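SusD superfamily protein (Bacteroides vulgatus, PDB 3MYV) probably binds polysaccharide at the outer membrane and, like SusD itself, may help pass it to a partner transporter. Local coordinates at residues 17-22 with 87-92; 293-298 with 384-389; 162-167 with 200-205. All blocks are in the same frame, centred on the assembly; numbering follows the deposited sequence. Where two conformers were deposited one is given.

Contact 1: residues 17-22 with 87-92; sequences DNAVNG and WNILNA
Ile-89 reaches across to Ala-19 and Val-20, and this one side chain carries the contact. Its CB points at the helix of 17-22 but touches nothing there itself. At CB the chain branches. CG2 is turned toward Val-20 but stays 4.4 Å from Val-20 CG2, a looser approach than that of CD1. CG1 goes the other way, anti to the carbonyl carbon (chi1 -69°), and lies 3.8 Å from Ala-19 CB. The extended second torsion (chi2 168°) then pushes CD1 outward to the surface of the opposite helix. CD1 sits 3.6 Å from Ala-19 CB and 3.7 Å from the backbone C of Ala-19. It is 3.9 Å from Val-20 N and 4.1 Å from Val-20 CG2. The methyl therefore rests on the peptide joining the two residues. No hydrogen bond crosses; the contact is van der Waals throughout. The small Ala-19 lets the backbones come near, with the CA atoms of Ala-19 and Ile-89 7.2 Å apart. The two helices, 13-27 and 77-94, run in roughly opposite directions. Helix 103-128 packs against both, with Glu-112 and Thr-113 against Val-20 and Ile-117 against Leu-90, in the helical part of the SusD fold.

Contact 2: residues 293-298 with 384-389; sequences DVRGHL and LDERSK
Arg-295 and Glu-386 form the tight, buried part of this contact. NH1 and NH2 of Arg-295 both donate end-on to Glu-386 OE2, the NH2 bond to OE2 being 2.7 Å. OE2 lies in the guanidinium plane, but the guanidinium and carboxylate planes are turned 43° apart, and both nitrogens approach OE2 from one face of the carboxylate. Along its NE/NH2 edge the guanidinium grips Asp-293 side-on. NE meets OD1 of Asp-293 at 3.0 Å and NH2 meets OD2 of Asp-293 at 2.8 Å, both through syn lone pairs and nearly straight. Asp-293 OD1 also accepts from Arg-295 N, which makes an Asx turn leading into the short 3-10 segment 294-298. This salt-bridge network ties that turn to helix 380-391, while Tyr-234 and Met-287 also touch Arg-295. A leucine in its place would probably leave the buried carboxylates of Asp-293 and Glu-386 without the guanidinium they share, although Glu-386 would keep Arg-382. Lys-389 covers one guanidinium face, with CB centred 3.7 Å above the plane. Its extended chain carries the ammonium on to the looser, partly exposed side. There NZ of Lys-389 is 4.7 Å from Asp-293 OD2, and a water bridges the two.

Contact 3: residues 162-167 with 200-205; sequences QAYDFI and YLYHDD
Tyr-164 makes most of the contact from the 162-167 side, against Tyr-202 and His-203. Its CB lies 3.4 Å from His-203 CD2. The ring then passes alongside the imidazole, the two side chains running antiparallel. The planes differ by 19°, yet with centroids 5.1 Å apart little of one ring lies over the other. At the far end, Tyr-164 OH abuts Tyr-202 CB at 3.3 Å. This CB comes in at the edge of the Tyr-164 ring, while the Tyr-202 ring turns away and packs edge-to-face with Phe-122. Next along, Asp-165 starts away from the partner segment, yet its carboxylate swings back. A water donates to Asp-165 OD1 at 2.7 Å and lies 2.8 Å from His-203 NE2, in the imidazole plane. This link lies on the solvent side; Asp-165 is exposed. The other imidazole nitrogen is held too: His-203 ND1 donates to Asp-205 OD2 at 2.7 Å, nearly straight at 168°. His-203 CG anti to the backbone N (chi1 -162°) brings the ring beside Tyr-164, and the Asp-205 bond and the water hold its two nitrogens. Tyr-132 adds a further ring against both Tyr-164 and His-203. His-203 directly follows helix 189-202, and Asp-204 closes that helix in a Schellman motif. Asp-205 takes the N-cap position of helix 206-223, giving a short turn between consecutive helices, consistent with the TPR-like helical part of SusD family proteins.

From the N terminus, contact 1 comes first: helix 13-27 meets helix 77-94 and closes a loop of 64 residues. Contact 3 follows, closing the shorter, largely helical stretch between 162-167 and 200-205. Contact 2 comes last and closes 85 residues of mixed helix and strand. The three loops lie in series; none nests in or crosses another. Contacts 1 and 2 lie on opposite sides of the chain's centre, with nearest atoms about 26 Å apart. Contact 3 touches both. Trp-87 packs on Phe-166, and Leu-201 on Arg-387. The N-terminal helices are thus joined through the middle helices to helix 380-391.

Contact 1: residues 17-22 with 87-92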
loop_
_atom_site.group_PDB
_atom_site.type_symbol
_atom_site.label_atom_id
_atom_site.label_comp_id
_atom_site.label_asym_id
_atom_site.label_seq_id
_atom_site.Cartn_x
_atom_site.Cartn_y
_atom_site.Cartn_z
ATOM N N ASP A 17 -17.485 -16.227 -8.349
ATOM C CA ASP A 17 -17.159 -14.852 -8.779
ATOM C C ASP A 17 -17.742 -13.857 -7.771
ATOM O O ASP A 17 -17.071 -12.895 -7.365
ATOM C CB ASP A 17 -17.675 -14.608 -10.208
ATOM C CG ASP A 17 -17.188 -13.304 -10.810
ATOM O OD1 ASP A 17 -16.112 -12.808 -10.419
ATOM O OD2 ASP A 17 -17.876 -12.761 -11.706
ATOM N N ASN A 18 -18.988 -14.101 -7.360
ATOM C CA ASN A 18 -19.664 -13.252 -6.371
ATOM C C ASN A 18 -19.000 -13.273 -5.011
ATOM O O ASN A 18 -18.876 -12.222 -4.369
ATOM C CB ASN A 18 -21.140 -13.635 -6.230
ATOM C CG ASN A 18 -21.943 -13.332 -7.493
ATOM O OD1 ASN A 18 -21.612 -12.423 -8.262
ATOM N ND2 ASN A 18 -22.987 -14.108 -7.716
ATOM N N ALA A 19 -18.557 -14.453 -4.574
ATOM C CA ALA A 19 -17.829 -14.563 -3.312
ATOM C C ALA A 19 -16.532 -13.743 -3.398
ATOM O O ALA A 19 -16.179 -13.010 -2.463
ATOM C CB ALA A 19 -17.518 -16.044 -2.984
ATOM N N VAL A 20 -15.822 -13.863 -4.524
ATOM C CA VAL A 20 -14.535 -13.165 -4.687
ATOM C C VAL A 20 -14.776 -11.663 -4.676
ATOM O O VAL A 20 -14.081 -10.930 -3.966
ATOM C CB VAL A 20 -13.744 -13.636 -5.953
ATOM C CG1 VAL A 20 -12.521 -12.736 -6.210
ATOM C CG2 VAL A 20 -13.323 -15.113 -5.773
ATOM N N ASN A 21 -15.821 -11.225 -5.383
ATOM C CA ASN A 21 -16.242 -9.824 -5.355
ATOM C C ASN A 21 -16.438 -9.290 -3.914
ATOM O O ASN A 21 -15.998 -8.176 -3.583
ATOM C CB ASN A 21 -17.527 -9.672 -6.176
ATOM C CG ASN A 21 -17.674 -8.313 -6.772
ATOM O OD1 ASN A 21 -16.979 -7.973 -7.720
ATOM N ND2 ASN A 21 -18.576 -7.514 -6.212
ATOM N N GLY A 22 -17.063 -10.097 -3.061
ATOM C CA GLY A 22 -17.296 -9.761 -1.639
ATOM C C GLY A 22 -16.012 -9.529 -0.836
ATOM O O GLY A 22 -15.989 -8.761 0.132
ATOM N N TRP A 87 -10.191 -18.215 2.400
ATOM C CA TRP A 87 -9.910 -19.648 2.560
ATOM C C TRP A 87 -11.178 -20.497 2.447
ATOM O O TRP A 87 -11.105 -21.631 1.988
ATOM C CB TRP A 87 -9.147 -19.934 3.864
ATOM C CG TRP A 87 -7.678 -19.785 3.667
ATOM C CD1 TRP A 87 -6.908 -18.712 4.009
ATOM C CD2 TRP A 87 -6.790 -20.739 3.063
ATOM N NE1 TRP A 87 -5.598 -18.940 3.659
ATOM C CE2 TRP A 87 -5.502 -20.168 3.064
ATOM C CE3 TRP A 87 -6.963 -22.013 2.505
ATOM C CZ2 TRP A 87 -4.381 -20.842 2.559
ATOM C CZ3 TRP A 87 -5.854 -22.671 1.991
ATOM C CH2 TRP A 87 -4.575 -22.093 2.043
ATOM N N ASN A 88 -12.333 -19.955 2.838
ATOM C CA ASN A 88 -13.610 -20.667 2.623
ATOM C C ASN A 88 -13.869 -20.877 1.128
ATOM O O ASN A 88 -14.343 -21.949 0.718
ATOM C CB ASN A 88 -14.781 -19.946 3.306
ATOM C CG ASN A 88 -14.732 -20.087 4.828
ATOM O OD1 ASN A 88 -14.117 -21.018 5.350
ATOM N ND2 ASN A 88 -15.394 -19.181 5.537
ATOM N N ILE A 89 -13.482 -19.891 0.322
ATOM C CA ILE A 89 -13.617 -19.989 -1.143
ATOM C C ILE A 89 -12.695 -21.076 -1.671
ATOM O O ILE A 89 -13.137 -21.960 -2.413
ATOM C CB ILE A 89 -13.336 -18.637 -1.832
ATOM C CG1 ILE A 89 -14.445 -17.631 -1.506
ATOM C CG2 ILE A 89 -13.156 -18.802 -3.338
ATOM C CD1 ILE A 89 -14.114 -16.177 -1.894
ATOM N N LEU A 90 -11.417 -21.029 -1.285
ATOM C CA LEU A 90 -10.448 -22.007 -1.777
ATOM C C LEU A 90 -10.886 -23.420 -1.390
ATOM O O LEU A 90 -10.805 -24.339 -2.206
ATOM C CB LEU A 90 -9.038 -21.748 -1.226
ATOM C CG LEU A 90 -8.299 -20.481 -1.680
ATOM C CD1 LEU A 90 -6.832 -20.495 -1.187
ATOM C CD2 LEU A 90 -8.367 -20.332 -3.205
ATOM N N ASN A 91 -11.364 -23.580 -0.158
ATOM C CA ASN A 91 -11.768 -24.899 0.331
ATOM C C ASN A 91 -12.947 -25.445 -0.466
ATOM O O ASN A 91 -12.946 -26.622 -0.845
ATOM C CB ASN A 91 -12.096 -24.876 1.819
ATOM C CG ASN A 91 -12.243 -26.267 2.388
ATOM O OD1 ASN A 91 -13.328 -26.665 2.795
ATOM N ND2 ASN A 91 -11.153 -27.024 2.384
ATOM N N ALA A 92 -13.946 -24.607 -0.729
ATOM C CA ALA A 92 -15.081 -25.023 -1.564
ATOM C C ALA A 92 -14.574 -25.537 -2.919
ATOM O O ALA A 92 -14.968 -26.618 -3.370
ATOM C CB ALA A 92 -16.053 -23.891 -1.756
#

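Contact 2: residues 293-298 with 384-389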
loop_
_atom_site.group_PDB
_atom_site.type_symbol
_atom_site.label_atom_id
_atom_site.label_comp_id
_atom_site.label_asym_id
_atom_site.label_seq_id
_atom_site.Cartn_x
_atom_site.Cartn_y
_atom_site.Cartn_z
ATOM N N ASP A 293 8.025 20.712 -11.807
ATOM C CA ASP A 293 7.627 19.319 -11.557
ATOM C C ASP A 293 6.135 19.285 -11.294
ATOM O O ASP A 293 5.667 19.911 -10.333
ATOM C CB ASP A 293 8.398 18.720 -10.382
ATOM C CG ASP A 293 8.247 17.216 -10.303
ATOM O OD1 ASP A 293 7.101 16.733 -10.315
ATOM O OD2 ASP A 293 9.272 16.501 -10.206
ATOM N N VAL A 294 5.405 18.553 -12.138
ATOM C CA VAL A 294 3.939 18.481 -12.081
ATOM C C VAL A 294 3.378 17.907 -10.771
ATOM O O VAL A 294 2.217 18.118 -10.446
ATOM C CB VAL A 294 3.359 17.662 -13.292
ATOM C CG1 VAL A 294 3.525 16.150 -13.100
ATOM C CG2 VAL A 294 1.898 17.982 -13.513
ATOM N N ARG A 295 4.174 17.140 -10.038
ATOM C CA ARG A 295 3.682 16.569 -8.796
ATOM C C ARG A 295 3.365 17.629 -7.744
ATOM O O ARG A 295 2.476 17.424 -6.914
ATOM C CB ARG A 295 4.630 15.472 -8.306
ATOM C CG ARG A 295 4.533 14.280 -9.273
ATOM C CD ARG A 295 5.662 13.297 -9.169
ATOM N NE ARG A 295 6.966 13.861 -9.504
ATOM C CZ ARG A 295 8.089 13.131 -9.561
ATOM N NH1 ARG A 295 8.047 11.817 -9.331
ATOM N NH2 ARG A 295 9.239 13.695 -9.862
ATOM N N GLY A 296 4.065 18.765 -7.804
ATOM C CA GLY A 296 3.771 19.923 -6.961
ATOM C C GLY A 296 2.442 20.583 -7.229
ATOM O O GLY A 296 1.914 21.242 -6.356
ATOM N N HIS A 297 1.890 20.381 -8.422
ATOM C CA HIS A 297 0.601 20.952 -8.765
ATOM C C HIS A 297 -0.562 20.274 -8.050
ATOM O O HIS A 297 -1.696 20.774 -8.112
ATOM C CB HIS A 297 0.365 20.902 -10.282
ATOM C CG HIS A 297 1.467 21.512 -11.091
ATOM N ND1 HIS A 297 1.499 21.437 -12.465
ATOM C CD2 HIS A 297 2.583 22.191 -10.723
ATOM C CE1 HIS A 297 2.574 22.062 -12.914
ATOM N NE2 HIS A 297 3.250 22.529 -11.877
ATOM N N LEU A 298 -0.292 19.147 -7.387
ATOM C CA LEU A 298 -1.268 18.501 -6.506
ATOM C C LEU A 298 -1.304 19.117 -5.101
ATOM O O LEU A 298 -2.100 18.707 -4.286
ATOM C CB LEU A 298 -0.971 16.986 -6.391
ATOM C CG LEU A 298 -0.987 16.149 -7.678
ATOM C CD1 LEU A 298 -0.764 14.672 -7.363
ATOM C CD2 LEU A 298 -2.328 16.326 -8.437
ATOM N N LEU A 384 14.790 6.718 -3.279
ATOM C CA LEU A 384 13.786 6.893 -2.223
ATOM C C LEU A 384 13.195 8.297 -2.266
ATOM O O LEU A 384 11.995 8.435 -2.009
ATOM C CB LEU A 384 14.326 6.598 -0.834
ATOM C CG LEU A 384 14.869 5.163 -0.632
ATOM C CD1 LEU A 384 15.487 5.013 0.761
ATOM C CD2 LEU A 384 13.799 4.140 -0.832
ATOM N N ASP A 385 14.004 9.316 -2.582
ATOM C CA ASP A 385 13.484 10.682 -2.790
ATOM C C ASP A 385 12.495 10.706 -3.961
ATOM O O ASP A 385 11.506 11.415 -3.906
ATOM C CB ASP A 385 14.601 11.699 -3.064
ATOM C CG ASP A 385 15.451 12.009 -1.835
ATOM O OD1 ASP A 385 15.031 11.745 -0.689
ATOM O OD2 ASP A 385 16.542 12.564 -2.032
ATOM N N GLU A 386 12.747 9.915 -5.002
ATOM C CA GLU A 386 11.799 9.849 -6.128
ATOM C C GLU A 386 10.483 9.206 -5.693
ATOM O O GLU A 386 9.396 9.682 -6.058
ATOM C CB GLU A 386 12.390 9.153 -7.354
ATOM C CG GLU A 386 11.671 9.504 -8.669
ATOM C CD GLU A 386 11.673 10.992 -8.986
ATOM O OE1 GLU A 386 12.591 11.714 -8.535
ATOM O OE2 GLU A 386 10.781 11.434 -9.714
ATOM N N ARG A 387 10.581 8.147 -4.884
ATOM C CA ARG A 387 9.410 7.526 -4.284
ATOM C C ARG A 387 8.630 8.515 -3.430
ATOM O O ARG A 387 7.410 8.546 -3.504
ATOM C CB ARG A 387 9.785 6.328 -3.413
ATOM C CG ARG A 387 10.208 5.073 -4.161
ATOM C CD ARG A 387 10.721 4.034 -3.160
ATOM N NE ARG A 387 10.751 2.690 -3.727
ATOM C CZ ARG A 387 9.685 1.896 -3.867
ATOM N NH1 ARG A 387 8.469 2.279 -3.463
ATOM N NH2 ARG A 387 9.833 0.702 -4.420
ATOM N N SER A 388 9.335 9.300 -2.613
ATOM C CA SER A 388 8.702 10.340 -1.811
ATOM C C SER A 388 7.818 11.250 -2.682
ATOM O O SER A 388 6.651 11.502 -2.373
ATOM C CB SER A 388 9.761 11.187 -1.137
ATOM O OG SER A 388 9.194 12.302 -0.524
ATOM N N LYS A 389 8.417 11.750 -3.767
ATOM C CA LYS A 389 7.743 12.659 -4.700
ATOM C C LYS A 389 6.536 12.022 -5.355
ATOM O O LYS A 389 5.441 12.605 -5.408
ATOM C CB LYS A 389 8.710 13.100 -5.810
ATOM C CG LYS A 389 9.848 14.041 -5.380
ATOM C CD LYS A 389 10.735 14.422 -6.550
ATOM C CE LYS A 389 12.049 15.060 -6.068
ATOM N NZ LYS A 389 12.817 15.798 -7.136
HETATM O O HOH W 1 11.151 17.709 -8.551
#

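Contact 3: residues 162-167 with 200-205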
loop_
_atom_site.group_PDB
_atom_site.type_symbol
_atom_site.label_atom_id
_atom_site.label_comp_id
_atom_site.label_asym_id
_atom_site.label_seq_id
_atom_site.Cartn_x
_atom_site.Cartn_y
_atom_site.Cartn_z
ATOM N N GLN A 162 8.554 -16.708 7.965
ATOM C CA GLN A 162 7.518 -17.704 7.617
ATOM C C GLN A 162 6.370 -17.118 6.799
ATOM O O GLN A 162 5.876 -17.764 5.855
ATOM C CB GLN A 162 6.957 -18.365 8.873
ATOM C CG GLN A 162 7.939 -19.372 9.487
ATOM C CD GLN A 162 7.530 -19.870 10.868
ATOM O OE1 GLN A 162 6.968 -19.136 11.694
ATOM N NE2 GLN A 162 7.809 -21.133 11.116
ATOM N N ALA A 163 5.963 -15.893 7.130
ATOM C CA ALA A 163 4.883 -15.222 6.379
ATOM C C ALA A 163 5.302 -14.902 4.941
ATOM O O ALA A 163 4.568 -15.187 3.985
ATOM C CB ALA A 163 4.448 -14.003 7.093
ATOM N N TYR A 164 6.491 -14.333 4.781
ATOM C CA TYR A 164 7.030 -14.090 3.428
ATOM C C TYR A 164 7.154 -15.351 2.577
ATOM O O TYR A 164 6.796 -15.343 1.377
ATOM C CB TYR A 164 8.381 -13.347 3.489
ATOM C CG TYR A 164 8.250 -11.828 3.551
ATOM C CD1 TYR A 164 8.171 -11.055 2.384
ATOM C CD2 TYR A 164 8.216 -11.162 4.781
ATOM C CE1 TYR A 164 8.041 -9.678 2.446
ATOM C CE2 TYR A 164 8.110 -9.783 4.849
ATOM C CZ TYR A 164 8.026 -9.049 3.678
ATOM O OH TYR A 164 7.952 -7.681 3.769
ATOM N N ASP A 165 7.662 -16.435 3.164
ATOM C CA ASP A 165 7.768 -17.698 2.433
ATOM C C ASP A 165 6.408 -18.089 1.835
ATOM O O ASP A 165 6.296 -18.397 0.640
ATOM C CB ASP A 165 8.303 -18.821 3.329
ATOM C CG ASP A 165 9.777 -18.644 3.699
ATOM O OD1 ASP A 165 10.450 -17.715 3.207
ATOM O OD2 ASP A 165 10.268 -19.452 4.501
ATOM N N PHE A 166 5.369 -18.010 2.658
ATOM C CA PHE A 166 4.019 -18.322 2.232
ATOM C C PHE A 166 3.447 -17.327 1.213
ATOM O O PHE A 166 2.844 -17.730 0.210
ATOM C CB PHE A 166 3.070 -18.370 3.445
ATOM C CG PHE A 166 1.617 -18.379 3.067
ATOM C CD1 PHE A 166 1.044 -19.521 2.532
ATOM C CD2 PHE A 166 0.834 -17.264 3.257
ATOM C CE1 PHE A 166 -0.283 -19.541 2.145
ATOM C CE2 PHE A 166 -0.518 -17.280 2.901
ATOM C CZ PHE A 166 -1.070 -18.415 2.352
ATOM N N ILE A 167 3.591 -16.042 1.499
ATOM C CA ILE A 167 3.097 -14.984 0.627
ATOM C C ILE A 167 3.689 -15.100 -0.786
ATOM O O ILE A 167 2.969 -15.019 -1.792
ATOM C CB ILE A 167 3.405 -13.581 1.248
ATOM C CG1 ILE A 167 2.518 -13.331 2.467
ATOM C CG2 ILE A 167 3.207 -12.474 0.232
ATOM C CD1 ILE A 167 3.155 -12.330 3.511
ATOM N N TYR A 200 8.857 -9.119 -3.423
ATOM C CA TYR A 200 10.261 -9.533 -3.628
ATOM C C TYR A 200 11.211 -8.453 -3.088
ATOM O O TYR A 200 12.162 -8.745 -2.360
ATOM C CB TYR A 200 10.583 -9.748 -5.107
ATOM C CG TYR A 200 10.119 -11.032 -5.756
ATOM C CD1 TYR A 200 10.158 -12.259 -5.091
ATOM C CD2 TYR A 200 9.650 -11.013 -7.078
ATOM C CE1 TYR A 200 9.747 -13.432 -5.735
ATOM C CE2 TYR A 200 9.243 -12.141 -7.698
ATOM C CZ TYR A 200 9.287 -13.356 -7.034
ATOM O OH TYR A 200 8.852 -14.479 -7.711
ATOM N N LEU A 201 10.916 -7.198 -3.384
ATOM C CA LEU A 201 11.758 -6.064 -2.953
ATOM C C LEU A 201 11.796 -5.925 -1.440
ATOM O O LEU A 201 12.879 -5.796 -0.835
ATOM C CB LEU A 201 11.257 -4.751 -3.608
ATOM C CG LEU A 201 12.101 -3.487 -3.406
ATOM C CD1 LEU A 201 13.351 -3.574 -4.277
ATOM C CD2 LEU A 201 11.309 -2.172 -3.704
ATOM N N TYR A 202 10.620 -5.985 -0.818
ATOM C CA TYR A 202 10.524 -5.986 0.628
ATOM C C TYR A 202 11.267 -7.174 1.256
ATOM O O TYR A 202 11.739 -7.077 2.379
ATOM C CB TYR A 202 9.080 -6.023 1.089
ATOM C CG TYR A 202 8.351 -4.689 1.182
ATOM C CD1 TYR A 202 8.131 -3.904 0.059
ATOM C CD2 TYR A 202 7.826 -4.263 2.391
ATOM C CE1 TYR A 202 7.441 -2.713 0.150
ATOM C CE2 TYR A 202 7.106 -3.089 2.485
ATOM C CZ TYR A 202 6.921 -2.325 1.365
ATOM O OH TYR A 202 6.238 -1.151 1.469
ATOM N N HIS A 203 11.326 -8.291 0.526
ATOM C CA HIS A 203 12.013 -9.501 0.971
ATOM C C HIS A 203 13.533 -9.526 0.666
ATOM O O HIS A 203 14.219 -10.511 0.977
ATOM C CB HIS A 203 11.320 -10.717 0.356
ATOM C CG HIS A 203 11.632 -12.017 1.046
ATOM N ND1 HIS A 203 12.144 -13.111 0.371
ATOM C CD2 HIS A 203 11.479 -12.404 2.333
ATOM C CE1 HIS A 203 12.306 -14.109 1.227
ATOM N NE2 HIS A 203 11.905 -13.709 2.424
ATOM N N ASP A 204 14.067 -8.428 0.128
ATOM C CA ASP A 204 15.480 -8.317 -0.299
ATOM C C ASP A 204 15.855 -9.249 -1.453
ATOM O O ASP A 204 17.044 -9.532 -1.664
ATOM C CB ASP A 204 16.453 -8.555 0.889
ATOM C CG ASP A 204 17.510 -7.452 1.042
ATOM O OD1 ASP A 204 17.602 -6.526 0.202
ATOM O OD2 ASP A 204 18.263 -7.504 2.036
ATOM N N ASP A 205 14.873 -9.734 -2.205
ATOM C CA ASP A 205 15.137 -10.554 -3.378
ATOM C C ASP A 205 15.287 -9.568 -4.552
ATOM O O ASP A 205 14.449 -9.498 -5.437
ATOM C CB ASP A 205 13.988 -11.528 -3.668
ATOM C CG ASP A 205 13.796 -12.588 -2.609
ATOM O OD1 ASP A 205 14.787 -13.163 -2.082
ATOM O OD2 ASP A 205 12.605 -12.865 -2.322
HETATM O O HOH W 2 11.651 -15.627 4.476
#